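Long-range contacts in titin (Homo sapiens, PDB 5JDD), which forms a giant elastic filament of the muscle sarcomere, in whose I-band tandem immunoglobulin domains such as these act in series as part of a molecular spring: residues N18-F23 / M61-S66; L91-T96 / C112-F117; F117-M122 / Y160-G165. One frame throughout, in Å; residues are numbered along the deposited sequence. Where two conformers were deposited one is given.

Interaction 1: N18-F23 / M61-S66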
ATOM      1  N   ASN A  18      14.176 -14.396  12.806  1.00 13.14           N
ATOM      2  CA  ASN A  18      14.390 -13.579  14.014  1.00 13.49           C
ATOM      3  C   ASN A  18      13.749 -14.150  15.295  1.00 13.24           C
ATOM      4  O   ASN A  18      13.936 -13.597  16.376  1.00 16.09           O
ATOM      5  CB  ASN A  18      14.022 -12.097  13.803  1.00 14.41           C
ATOM      6  CG  ASN A  18      14.735 -11.478  12.610  1.00 24.72           C
ATOM      7  OD1 ASN A  18      14.095 -10.973  11.683  1.00 27.30           O
ATOM      8  ND2 ASN A  18      16.063 -11.519  12.626  1.00 28.35           N
ATOM      9  N   ALA A  19      13.029 -15.265  15.185  1.00 11.77           N
ATOM     10  CA  ALA A  19      12.486 -15.920  16.377  1.00 11.47           C
ATOM     11  C   ALA A  19      13.583 -16.615  17.169  1.00 14.38           C
ATOM     12  O   ALA A  19      14.676 -16.876  16.654  1.00 13.78           O
ATOM     13  CB  ALA A  19      11.404 -16.927  16.010  1.00 14.39           C
ATOM     14  N   THR A  20      13.271 -16.935  18.420  1.00 11.45           N
ATOM     15  CA  THR A  20      14.116 -17.806  19.220  1.00 12.81           C
ATOM     16  C   THR A  20      13.387 -19.134  19.369  1.00 13.71           C
ATOM     17  O   THR A  20      12.209 -19.166  19.752  1.00 17.02           O
ATOM     18  CB  THR A  20      14.398 -17.194  20.591  1.00 15.53           C
ATOM     19  OG1 THR A  20      15.228 -16.039  20.418  1.00 18.44           O
ATOM     20  CG2 THR A  20      15.111 -18.204  21.498  1.00 18.49           C
ATOM     21  N   VAL A  21      14.083 -20.228  19.064  1.00 12.28           N
ATOM     22  CA  VAL A  21      13.480 -21.560  19.048  1.00 11.28           C
ATOM     23  C   VAL A  21      14.359 -22.537  19.815  1.00 10.08           C
ATOM     24  O   VAL A  21      15.490 -22.203  20.185  1.00 11.81           O
ATOM     25  CB  VAL A  21      13.297 -22.087  17.613  1.00 14.16           C
ATOM     26  CG1 VAL A  21      12.442 -21.126  16.806  1.00 15.83           C
ATOM     27  CG2 VAL A  21      14.659 -22.299  16.934  1.00 13.69           C
ATOM     28  N   ALA A  22      13.850 -23.740  20.060  1.00  9.92           N
ATOM     29  CA  ALA A  22      14.639 -24.745  20.775  1.00 10.04           C
ATOM     30  C   ALA A  22      14.377 -26.150  20.277  1.00 10.32           C
ATOM     31  O   ALA A  22      13.294 -26.460  19.787  1.00 11.72           O
ATOM     32  CB  ALA A  22      14.372 -24.672  22.276  1.00 12.97           C
ATOM     33  N   PHE A  23      15.389 -27.001  20.411  1.00  9.36           N
ATOM     34  CA  PHE A  23      15.238 -28.437  20.238  1.00  9.05           C
ATOM     35  C   PHE A  23      15.505 -29.072  21.590  1.00 10.60           C
ATOM     36  O   PHE A  23      16.297 -28.544  22.381  1.00 10.84           O
ATOM     37  CB  PHE A  23      16.252 -28.967  19.224  1.00  9.05           C
ATOM     38  CG  PHE A  23      16.000 -28.517  17.812  1.00 12.24           C
ATOM     39  CD1 PHE A  23      15.010 -29.121  17.046  1.00 12.55           C
ATOM     40  CD2 PHE A  23      16.748 -27.492  17.242  1.00 13.48           C
ATOM     41  CE1 PHE A  23      14.767 -28.710  15.737  1.00 15.03           C
ATOM     42  CE2 PHE A  23      16.514 -27.082  15.932  1.00 16.05           C
ATOM     43  CZ  PHE A  23      15.524 -27.690  15.180  1.00 16.11           C
ATOM     44  N   MET A  61      19.084 -24.078  22.300  1.00 10.37           N
ATOM     45  CA  MET A  61      18.292 -22.896  22.002  1.00 10.48           C
ATOM     46  C   MET A  61      19.004 -22.071  20.943  1.00 12.35           C
ATOM     47  O   MET A  61      20.212 -21.828  21.027  1.00 13.48           O
ATOM     48  CB  MET A  61      18.071 -22.080  23.277  1.00 13.45           C
ATOM     49  CG  MET A  61      17.446 -22.878  24.422  1.00 27.11           C
ATOM     50  SD  MET A  61      17.364 -21.901  25.938  1.00 43.62           S
ATOM     51  CE  MET A  61      17.065 -23.183  27.151  1.00 61.23           C
ATOM     52  N   LEU A  62      18.251 -21.658  19.933  1.00 11.73           N
ATOM     53  CA  LEU A  62      18.787 -20.845  18.855  1.00 11.09           C
ATOM     54  C   LEU A  62      18.107 -19.490  18.906  1.00 14.29           C
ATOM     55  O   LEU A  62      16.879 -19.382  18.769  1.00 14.17           O
ATOM     56  CB  LEU A  62      18.540 -21.506  17.499  1.00 12.03           C
ATOM     57  CG  LEU A  62      18.861 -22.999  17.378  1.00 16.38           C
ATOM     58  CD1 LEU A  62      18.432 -23.532  16.018  1.00 27.70           C
ATOM     59  CD2 LEU A  62      20.323 -23.241  17.589  1.00 25.49           C
ATOM     60  N   GLN A  63      18.906 -18.452  19.092  1.00 12.64           N
ATOM     61  CA  GLN A  63      18.365 -17.118  19.283  1.00 14.02           C
ATOM     62  C   GLN A  63      18.454 -16.309  17.999  1.00 16.38           C
ATOM     63  O   GLN A  63      19.433 -16.418  17.261  1.00 19.39           O
ATOM     64  CB  GLN A  63      19.094 -16.428  20.439  1.00 21.60           C
ATOM     65  CG  GLN A  63      18.973 -17.213  21.742  1.00 31.61           C
ATOM     66  CD  GLN A  63      19.929 -16.747  22.819  1.00 47.30           C
ATOM     67  OE1 GLN A  63      19.533 -16.551  23.968  1.00 55.05           O
ATOM     68  NE2 GLN A  63      21.197 -16.582  22.460  1.00 47.71           N
ATOM     69  N   ASN A  64      17.404 -15.532  17.723  1.00 14.80           N
ATOM     70  CA  ASN A  64      17.377 -14.606  16.583  1.00 18.37           C
ATOM     71  C   ASN A  64      17.727 -15.306  15.273  1.00 15.90           C
ATOM     72  O   ASN A  64      18.667 -14.918  14.585  1.00 17.45           O
ATOM     73  CB  ASN A  64      18.318 -13.417  16.838  1.00 17.66           C
ATOM     74  CG  ASN A  64      18.109 -12.266  15.859  1.00 34.49           C
ATOM     75  OD1 ASN A  64      17.133 -12.230  15.108  1.00 31.49           O
ATOM     76  ND2 ASN A  64      19.036 -11.312  15.872  1.00 39.93           N
ATOM     77  N   ILE A  65      16.958 -16.338  14.927  1.00 12.98           N
ATOM     78  CA  ILE A  65      17.335 -17.211  13.812  1.00 12.34           C
ATOM     79  C   ILE A  65      17.368 -16.507  12.467  1.00 13.02           C
ATOM     80  O   ILE A  65      16.603 -15.572  12.200  1.00 13.76           O
ATOM     81  CB  ILE A  65      16.448 -18.468  13.697  1.00 11.61           C
ATOM     82  CG1 ILE A  65      14.983 -18.084  13.466  1.00 10.59           C
ATOM     83  CG2 ILE A  65      16.591 -19.357  14.935  1.00 12.78           C
ATOM     84  CD1 ILE A  65      14.069 -19.301  13.413  1.00 14.50           C
ATOM     85  N   SER A  66      18.303 -16.957  11.637  1.00 14.48           N
ATOM     86  CA  SER A  66      18.413 -16.464  10.273  0.59 16.07           C
ATOM     87  C   SER A  66      18.181 -17.623   9.314  1.00 15.16           C
ATOM     88  O   SER A  66      18.199 -18.790   9.717  1.00 13.97           O
ATOM     89  CB  SER A  66      19.789 -15.840  10.032  0.59 19.70           C
ATOM     90  OG  SER A  66      20.815 -16.802  10.174  0.59 21.91           O
TER
HETATM   91  O   HOH W   1      15.053 -14.043  18.869  1.00 32.91           O
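Ile65 leans its whole side chain against Ala19 and Val21. Its CB lies 3.8 Å from Ala19 O. CG1 comes nearer to that oxygen, because chi1 of 61° places this branch between the backbone N and the carbonyl carbon of Ile65. CG2 meets Val21 CG2 at 4.0 Å, and the tip, CD1, touches Ala19 CB and Val21 CG1. A beta-branched residue suits the place, since one branch passes close to Ala19 O while CG2 and CD1 reach apolar groups. Phe23 CE2 has Leu62 CD1 at its ring edge, and Leu86 backs Val21, Phe23 and Leu62. The backbones are those of strands B (21-27) and E (57-62) of an immunoglobulin sandwich. Val21 and Leu62 form an antiparallel hydrogen-bonded pair; beyond the strand ends follow Ile65 N to Ala19 O (2.9 Å) and Asn18 N to Ile65 O (2.8 Å). At the exposed end Asn18 ND2 donates to Asn64 OD1 (2.8 Å, 160° at the hydrogen); amides suit this, able both to donate and to accept. A water links Asn18 O with Thr20 OG1 and, weakly, Asn64 N. Polar side chains and water thus continue the backbone's bonding, while Val21, Leu62, Ile65 and the Phe23 ring pack on the inner side.

Interaction 2: L91-T96 / C112-F117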
ATOM      1  N   LEU A  91       9.498 -13.455   5.563  1.00 12.06           N
ATOM      2  CA  LEU A  91       8.436 -12.568   5.094  1.00  9.78           C
ATOM      3  C   LEU A  91       8.626 -12.334   3.610  1.00 14.45           C
ATOM      4  O   LEU A  91       9.712 -11.950   3.169  1.00 17.39           O
ATOM      5  CB  LEU A  91       8.505 -11.234   5.817  1.00 11.67           C
ATOM      6  CG  LEU A  91       8.354 -11.260   7.340  1.00 13.22           C
ATOM      7  CD1 LEU A  91       8.478  -9.860   7.927  1.00 16.82           C
ATOM      8  CD2 LEU A  91       7.035 -11.895   7.771  1.00 15.43           C
ATOM      9  N   HIS A  92       7.578 -12.569   2.829  1.00  9.93           N
ATOM     10  CA  HIS A  92       7.694 -12.372   1.390  1.00  9.72           C
ATOM     11  C   HIS A  92       6.380 -11.974   0.747  1.00  9.03           C
ATOM     12  O   HIS A  92       5.306 -12.124   1.334  1.00 10.29           O
ATOM     13  CB  HIS A  92       8.256 -13.634   0.715  1.00 12.06           C
ATOM     14  CG  HIS A  92       7.412 -14.859   0.910  1.00 10.57           C
ATOM     15  ND1 HIS A  92       7.534 -15.681   2.010  1.00 11.56           N
ATOM     16  CD2 HIS A  92       6.446 -15.412   0.135  1.00 12.09           C
ATOM     17  CE1 HIS A  92       6.679 -16.685   1.908  1.00 12.34           C
ATOM     18  NE2 HIS A  92       6.009 -16.546   0.778  1.00 13.88           N
ATOM     19  N   ILE A  93       6.479 -11.467  -0.476  1.00  8.30           N
ATOM     20  CA  ILE A  93       5.325 -11.025  -1.247  1.00  8.61           C
ATOM     21  C   ILE A  93       4.642 -12.227  -1.896  1.00 10.51           C
ATOM     22  O   ILE A  93       5.317 -13.080  -2.480  1.00 10.33           O
ATOM     23  CB  ILE A  93       5.767 -10.054  -2.351  1.00  9.06           C
ATOM     24  CG1 ILE A  93       6.452  -8.814  -1.755  1.00 12.50           C
ATOM     25  CG2 ILE A  93       4.584  -9.643  -3.219  1.00  8.97           C
ATOM     26  CD1 ILE A  93       5.559  -7.980  -0.856  1.00 14.23           C
ATOM     27  N   THR A  94       3.313 -12.309  -1.787  1.00  8.11           N
ATOM     28  CA  THR A  94       2.565 -13.390  -2.443  1.00  8.66           C
ATOM     29  C   THR A  94       1.669 -12.907  -3.581  1.00 10.06           C
ATOM     30  O   THR A  94       1.199 -13.709  -4.376  1.00 12.46           O
ATOM     31  CB  THR A  94       1.688 -14.180  -1.467  1.00  9.19           C
ATOM     32  OG1 THR A  94       0.622 -13.338  -1.020  1.00 12.22           O
ATOM     33  CG2 THR A  94       2.502 -14.665  -0.260  1.00  9.66           C
ATOM     34  N   LYS A  95       1.411 -11.605  -3.657  1.00  8.22           N
ATOM     35  CA  LYS A  95       0.696 -11.038  -4.794  1.00  8.26           C
ATOM     36  C   LYS A  95       1.284  -9.659  -5.059  1.00  7.96           C
ATOM     37  O   LYS A  95       1.391  -8.843  -4.145  1.00  9.68           O
ATOM     38  CB  LYS A  95      -0.810 -10.940  -4.527  1.00 10.48           C
ATOM     39  CG  LYS A  95      -1.603 -10.457  -5.735  1.00 14.44           C
ATOM     40  CD  LYS A  95      -3.094 -10.312  -5.418  1.00 24.51           C
ATOM     41  CE  LYS A  95      -3.796 -11.657  -5.348  1.00 39.63           C
ATOM     42  NZ  LYS A  95      -5.208 -11.555  -4.870  1.00 44.72           N
ATOM     43  N   THR A  96       1.676  -9.398  -6.307  1.00  8.79           N
ATOM     44  CA  THR A  96       2.332  -8.138  -6.645  1.00 11.19           C
ATOM     45  C   THR A  96       1.352  -7.030  -6.979  1.00 11.68           C
ATOM     46  O   THR A  96       0.138  -7.233  -7.076  1.00 14.05           O
ATOM     47  CB  THR A  96       3.311  -8.292  -7.829  1.00 14.21           C
ATOM     48  OG1 THR A  96       2.577  -8.583  -9.028  1.00 14.85           O
ATOM     49  CG2 THR A  96       4.315  -9.398  -7.556  1.00 13.88           C
ATOM     50  N   CYS A 112      -0.879  -5.040  -2.393  1.00  7.81           N
ATOM     51  CA  CYS A 112      -0.148  -6.293  -2.489  1.00  8.92           C
ATOM     52  C   CYS A 112      -0.599  -7.230  -1.384  1.00  8.05           C
ATOM     53  O   CYS A 112      -1.316  -6.823  -0.462  1.00 10.05           O
ATOM     54  CB  CYS A 112       1.366  -6.062  -2.412  1.00 10.90           C
ATOM     55  SG  CYS A 112       1.984  -5.454  -0.807  1.00 12.08           S
ATOM     56  N   GLU A 113      -0.174  -8.484  -1.464  1.00  7.02           N
ATOM     57  CA  GLU A 113      -0.445  -9.448  -0.406  1.00  9.11           C
ATOM     58  C   GLU A 113       0.884 -10.007   0.054  1.00  8.37           C
ATOM     59  O   GLU A 113       1.802 -10.175  -0.757  1.00  9.25           O
ATOM     60  CB  GLU A 113      -1.406 -10.553  -0.872  1.00  9.08           C
ATOM     61  CG  GLU A 113      -2.804 -10.002  -1.189  1.00 13.63           C
ATOM     62  CD  GLU A 113      -3.789 -11.005  -1.783  1.00 20.09           C
ATOM     63  OE1 GLU A 113      -3.589 -12.237  -1.670  1.00 18.74           O
ATOM     64  OE2 GLU A 113      -4.795 -10.538  -2.365  1.00 24.17           O
ATOM     65  N   VAL A 114       0.989 -10.235   1.356  1.00  8.31           N
ATOM     66  CA  VAL A 114       2.209 -10.720   1.967  1.00  7.46           C
ATOM     67  C   VAL A 114       1.983 -12.081   2.631  1.00  8.52           C
ATOM     68  O   VAL A 114       0.849 -12.532   2.794  1.00  9.90           O
ATOM     69  CB  VAL A 114       2.794  -9.684   2.971  1.00  9.23           C
ATOM     70  CG1 VAL A 114       3.059  -8.348   2.264  1.00  9.48           C
ATOM     71  CG2 VAL A 114       1.855  -9.490   4.154  1.00 10.54           C
ATOM     72  N   SER A 115       3.079 -12.717   3.024  1.00  8.28           N
ATOM     73  CA  SER A 115       3.073 -14.109   3.463  1.00  7.35           C
ATOM     74  C   SER A 115       2.534 -14.334   4.874  1.00  8.99           C
ATOM     75  O   SER A 115       2.124 -15.447   5.220  1.00 10.08           O
ATOM     76  CB  SER A 115       4.493 -14.656   3.375  1.00  9.77           C
ATOM     77  OG  SER A 115       5.381 -13.844   4.125  1.00  9.39           O
ATOM     78  N   HIS A 116       2.564 -13.291   5.699  1.00  8.82           N
ATOM     79  CA  HIS A 116       2.237 -13.425   7.116  1.00  8.66           C
ATOM     80  C   HIS A 116       1.391 -12.274   7.634  1.00  9.20           C
ATOM     81  O   HIS A 116       1.431 -11.163   7.103  1.00  9.60           O
ATOM     82  CB  HIS A 116       3.527 -13.507   7.941  1.00 11.12           C
ATOM     83  CG  HIS A 116       4.312 -14.749   7.690  1.00 11.43           C
ATOM     84  ND1 HIS A 116       5.193 -14.875   6.636  1.00 10.53           N
ATOM     85  CD2 HIS A 116       4.336 -15.933   8.345  1.00 11.36           C
ATOM     86  CE1 HIS A 116       5.726 -16.086   6.656  1.00 11.07           C
ATOM     87  NE2 HIS A 116       5.220 -16.747   7.683  1.00 12.68           N
ATOM     88  N   PHE A 117       0.610 -12.549   8.671  1.00 10.17           N
ATOM     89  CA  PHE A 117      -0.098 -11.495   9.379  1.00  8.13           C
ATOM     90  C   PHE A 117       0.870 -10.639  10.181  1.00 10.02           C
ATOM     91  O   PHE A 117       1.980 -11.067  10.519  1.00 12.31           O
ATOM     92  CB  PHE A 117      -1.151 -12.103  10.315  1.00 10.94           C
ATOM     93  CG  PHE A 117      -2.282 -12.763   9.587  1.00  9.71           C
ATOM     94  CD1 PHE A 117      -3.392 -12.028   9.191  1.00 10.05           C
ATOM     95  CD2 PHE A 117      -2.224 -14.117   9.271  1.00 11.50           C
ATOM     96  CE1 PHE A 117      -4.433 -12.635   8.493  1.00 11.75           C
ATOM     97  CE2 PHE A 117      -3.262 -14.731   8.571  1.00 10.79           C
ATOM     98  CZ  PHE A 117      -4.370 -13.989   8.188  1.00 11.49           C
TER
HETATM   99  O   HOH W   2      -0.788 -14.008   1.234  1.00 13.80           O
HETATM  100  O   HOH W   3      -1.757 -14.027  -2.610  1.00 17.06           O
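Lys95 and Glu113 run side by side, and Lys95 NZ closes a salt bridge on Glu113 OE2 at 2.7 Å, meeting it from above the carboxylate plane. The lysine starts out extended and bends at chi3 (-75°), which brings CE as well as NZ against the carboxylate; its long flexible chain suits an exposed edge. At the other end His92 lays a ring face over Ser115 CB, a CH-pi contact 3.4 Å from carbon to ring centroid. Serine is short enough for its OG to reach the backbone: Ser115 OG accepts from His92 N at 2.9 Å, nearly straight at 165°. Between these two ends Ile93 CD1 packs on Val114 CG1 on the inner side.

The strands are A (93-95) and B (108-114) of the second immunoglobulin domain, and their pairing is broken by a classic beta bulge: Thr94 N (2.8 Å) and Lys95 N (3.3 Å) both donate to Glu113 O from the same face of its carbonyl plane. Glu113 N answers to Lys95 O, so the pairing resumes after the extra residue.

Further out, two waters connect Thr94 OG1 to Val114 O and to Glu113 OE1. Ser115 OG also shares a hydrogen bond with His116 ND1 (2.7 Å), either being a possible donor, and His116 NE2 is held in turn by Glu89. The His92 ring is fixed through ND1 to Thr90 O, while Asp167 takes the backbone N-H of Ile93.

Interaction 3: F117-M122 / Y160-G165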
ATOM      1  N   PHE A 117       0.610 -12.549   8.671  1.00 10.17           N
ATOM      2  CA  PHE A 117      -0.098 -11.495   9.379  1.00  8.13           C
ATOM      3  C   PHE A 117       0.870 -10.639  10.181  1.00 10.02           C
ATOM      4  O   PHE A 117       1.980 -11.067  10.519  1.00 12.31           O
ATOM      5  CB  PHE A 117      -1.151 -12.103  10.315  1.00 10.94           C
ATOM      6  CG  PHE A 117      -2.282 -12.763   9.587  1.00  9.71           C
ATOM      7  CD1 PHE A 117      -3.392 -12.028   9.191  1.00 10.05           C
ATOM      8  CD2 PHE A 117      -2.224 -14.117   9.271  1.00 11.50           C
ATOM      9  CE1 PHE A 117      -4.433 -12.635   8.493  1.00 11.75           C
ATOM     10  CE2 PHE A 117      -3.262 -14.731   8.571  1.00 10.79           C
ATOM     11  CZ  PHE A 117      -4.370 -13.989   8.188  1.00 11.49           C
ATOM     12  N   ASN A 118       0.431  -9.415  10.469  1.00 11.81           N
ATOM     13  CA  ASN A 118       1.158  -8.473  11.321  1.00 11.61           C
ATOM     14  C   ASN A 118       2.497  -7.993  10.750  1.00 11.71           C
ATOM     15  O   ASN A 118       3.418  -7.639  11.485  1.00 15.77           O
ATOM     16  CB  ASN A 118       1.289  -9.024  12.743  1.00 16.53           C
ATOM     17  CG  ASN A 118      -0.061  -9.304  13.362  1.00 15.53           C
ATOM     18  OD1 ASN A 118      -0.976  -8.478  13.275  1.00 18.85           O
ATOM     19  ND2 ASN A 118      -0.213 -10.484  13.948  1.00 17.21           N
ATOM     20  N   VAL A 119       2.586  -7.956   9.426  1.00 10.74           N
ATOM     21  CA  VAL A 119       3.709  -7.293   8.772  1.00 12.32           C
ATOM     22  C   VAL A 119       3.425  -5.799   8.817  1.00 12.98           C
ATOM     23  O   VAL A 119       2.346  -5.369   8.421  1.00 12.90           O
ATOM     24  CB  VAL A 119       3.862  -7.739   7.303  1.00 10.77           C
ATOM     25  CG1 VAL A 119       4.902  -6.889   6.584  1.00 13.53           C
ATOM     26  CG2 VAL A 119       4.244  -9.211   7.241  1.00 11.08           C
ATOM     27  N   PRO A 120       4.374  -4.999   9.329  1.00 11.32           N
ATOM     28  CA  PRO A 120       4.096  -3.558   9.389  1.00 11.79           C
ATOM     29  C   PRO A 120       4.021  -2.918   8.009  1.00 11.68           C
ATOM     30  O   PRO A 120       4.688  -3.345   7.066  1.00 13.54           O
ATOM     31  CB  PRO A 120       5.287  -2.991  10.166  1.00 15.45           C
ATOM     32  CG  PRO A 120       6.373  -4.004  10.010  1.00 20.36           C
ATOM     33  CD  PRO A 120       5.709  -5.340   9.851  1.00 12.27           C
ATOM     34  N   SER A 121       3.177  -1.903   7.889  1.00 12.86           N
ATOM     35  CA  SER A 121       3.113  -1.126   6.657  1.00 12.94           C
ATOM     36  C   SER A 121       4.424  -0.407   6.388  1.00 10.61           C
ATOM     37  O   SER A 121       4.937   0.303   7.252  1.00 14.76           O
ATOM     38  CB  SER A 121       2.026  -0.069   6.769  1.00 11.59           C
ATOM     39  OG  SER A 121       0.762  -0.663   6.931  1.00 15.51           O
ATOM     40  N   MET A 122       4.945  -0.554   5.177  1.00 11.13           N
ATOM     41  CA  MET A 122       6.105   0.233   4.767  1.00 10.56           C
ATOM     42  C   MET A 122       6.020   0.557   3.290  1.00 10.52           C
ATOM     43  O   MET A 122       6.291  -0.295   2.445  1.00 11.87           O
ATOM     44  CB  MET A 122       7.412  -0.505   5.063  1.00 11.34           C
ATOM     45  CG  MET A 122       8.667   0.318   4.716  1.00 12.45           C
ATOM     46  SD  MET A 122       8.767   1.918   5.563  1.00 13.98           S
ATOM     47  CE  MET A 122       8.900   1.406   7.270  1.00 16.85           C
ATOM     48  N   TYR A 160       6.076   3.413  -6.692  1.00  9.24           N
ATOM     49  CA  TYR A 160       5.685   3.135  -5.315  1.00  8.95           C
ATOM     50  C   TYR A 160       6.111   1.734  -4.933  1.00 12.86           C
ATOM     51  O   TYR A 160       5.995   0.802  -5.724  1.00 13.02           O
ATOM     52  CB  TYR A 160       4.174   3.336  -5.146  1.00  8.66           C
ATOM     53  CG  TYR A 160       3.781   4.785  -5.294  1.00  8.67           C
ATOM     54  CD1 TYR A 160       3.718   5.622  -4.188  1.00 10.73           C
ATOM     55  CD2 TYR A 160       3.494   5.323  -6.540  1.00  9.25           C
ATOM     56  CE1 TYR A 160       3.379   6.957  -4.318  1.00 10.33           C
ATOM     57  CE2 TYR A 160       3.145   6.661  -6.684  1.00  8.87           C
ATOM     58  CZ  TYR A 160       3.099   7.468  -5.565  1.00  9.09           C
ATOM     59  OH  TYR A 160       2.760   8.786  -5.684  1.00 10.68           O
ATOM     60  N   THR A 161       6.602   1.587  -3.710  1.00 10.46           N
ATOM     61  CA  THR A 161       7.177   0.326  -3.274  1.00 11.55           C
ATOM     62  C   THR A 161       6.592  -0.075  -1.930  1.00 10.51           C
ATOM     63  O   THR A 161       6.432   0.768  -1.056  1.00 10.45           O
ATOM     64  CB  THR A 161       8.704   0.481  -3.093  1.00 11.25           C
ATOM     65  OG1 THR A 161       9.307   0.856  -4.340  1.00 13.57           O
ATOM     66  CG2 THR A 161       9.338  -0.811  -2.592  1.00 12.76           C
ATOM     67  N   PHE A 162       6.264  -1.359  -1.774  1.00  9.37           N
ATOM     68  CA  PHE A 162       5.979  -1.921  -0.460  1.00 10.83           C
ATOM     69  C   PHE A 162       7.154  -2.786  -0.021  1.00  9.68           C
ATOM     70  O   PHE A 162       7.614  -3.646  -0.775  1.00 10.24           O
ATOM     71  CB  PHE A 162       4.703  -2.770  -0.462  1.00  9.80           C
ATOM     72  CG  PHE A 162       4.305  -3.220   0.912  1.00  7.57           C
ATOM     73  CD1 PHE A 162       4.714  -4.449   1.403  1.00 10.35           C
ATOM     74  CD2 PHE A 162       3.591  -2.380   1.744  1.00  9.18           C
ATOM     75  CE1 PHE A 162       4.377  -4.856   2.690  1.00 11.83           C
ATOM     76  CE2 PHE A 162       3.248  -2.772   3.029  1.00  9.77           C
ATOM     77  CZ  PHE A 162       3.641  -4.020   3.514  1.00  9.99           C
ATOM     78  N   VAL A 163       7.658  -2.542   1.189  1.00  9.37           N
ATOM     79  CA  VAL A 163       8.750  -3.337   1.753  1.00  8.44           C
ATOM     80  C   VAL A 163       8.206  -4.378   2.723  1.00  9.12           C
ATOM     81  O   VAL A 163       7.498  -4.048   3.676  1.00 12.35           O
ATOM     82  CB  VAL A 163       9.773  -2.457   2.483  1.00 10.06           C
ATOM     83  CG1 VAL A 163      10.926  -3.309   3.009  1.00 11.92           C
ATOM     84  CG2 VAL A 163      10.301  -1.369   1.547  1.00 14.22           C
ATOM     85  N   CYS A 164       8.559  -5.636   2.469  1.00  9.67           N
ATOM     86  CA  CYS A 164       8.075  -6.759   3.258  1.00 10.19           C
ATOM     87  C   CYS A 164       9.269  -7.592   3.702  1.00 10.22           C
ATOM     88  O   CYS A 164       9.779  -8.428   2.940  1.00 12.43           O
ATOM     89  CB  CYS A 164       7.138  -7.593   2.383  1.00 10.87           C
ATOM     90  SG  CYS A 164       6.512  -9.105   3.116  1.00 14.05           S
ATOM     91  N   GLY A 165       9.732  -7.361   4.925  1.00 11.59           N
ATOM     92  CA  GLY A 165      10.978  -7.968   5.377  1.00 13.39           C
ATOM     93  C   GLY A 165      12.115  -7.616   4.428  1.00 13.12           C
ATOM     94  O   GLY A 165      12.395  -6.435   4.178  1.00 15.87           O
TER
HETATM   95  O   HOH W   4       7.224  -3.902   6.279  1.00 14.82           O
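The Phe162 ring meets 119-122 along its CD2-CE2-CZ side: Val119 CG1 stands at its edge, 4.4 Å from Phe162 CZ, while Pro120 O, Ser121 CA and Met122 O approach obliquely. Phe162 CE2 comes to 3.5 Å from Met122 N. CG of Phe162 is anti to its backbone N (chi1 -173°), which sends the ring along the loop. Beyond it, Trp123 meets the ring edge-to-face and His145 packs at a slant, so a large flat hydrocarbon suits this buried place.

Segment 117-122 is most of the BC loop of an immunoglobulin sandwich, delivering the chain to strand C (123-125) beside strand F (158-164). On strand F, Tyr160 OH hydrogen-bonds to Asp156 O, the tyrosine corner familiar from this fold, and Phe162 probably occupies the place of the usual F-strand disulfide cysteine.

Val163 N donates to Met122 O at 2.9 Å, in the carbonyl plane and almost straight (168°), just ahead of strand 123-125, where Thr161 pairs with Leu124. Phe162 CA sends a C-H to the same oxygen. Met122 CG lies against Val163 CB at 3.7 Å, the two side chains running alongside each other. One water donates to both Pro120 O (2.7 Å) and Val163 O (2.6 Å).

Overall arrangement
Interaction 1 belongs to the first immunoglobulin domain, where it ties strands B and E together; interactions 2 and 3 belong to the second, with centres about 8 Å apart, against about 23 Å from either to interaction 1. Interactions 1 and 2 both engage a B strand, each on a different neighbour: an apolar inner face with an exposed pair of amides in the former, a surface edge of salt bridge, bulge and histidines in the latter. Interaction 3, partly buried like interaction 1, relies on ring packing and one backbone hydrogen bond, from strand to loop. Phe117 is common to 2 and 3, which meet between the sheets: Ile93 CD1 and Val114 CG1 pack on Cys164, and Cys112 SG on the Phe162 ring.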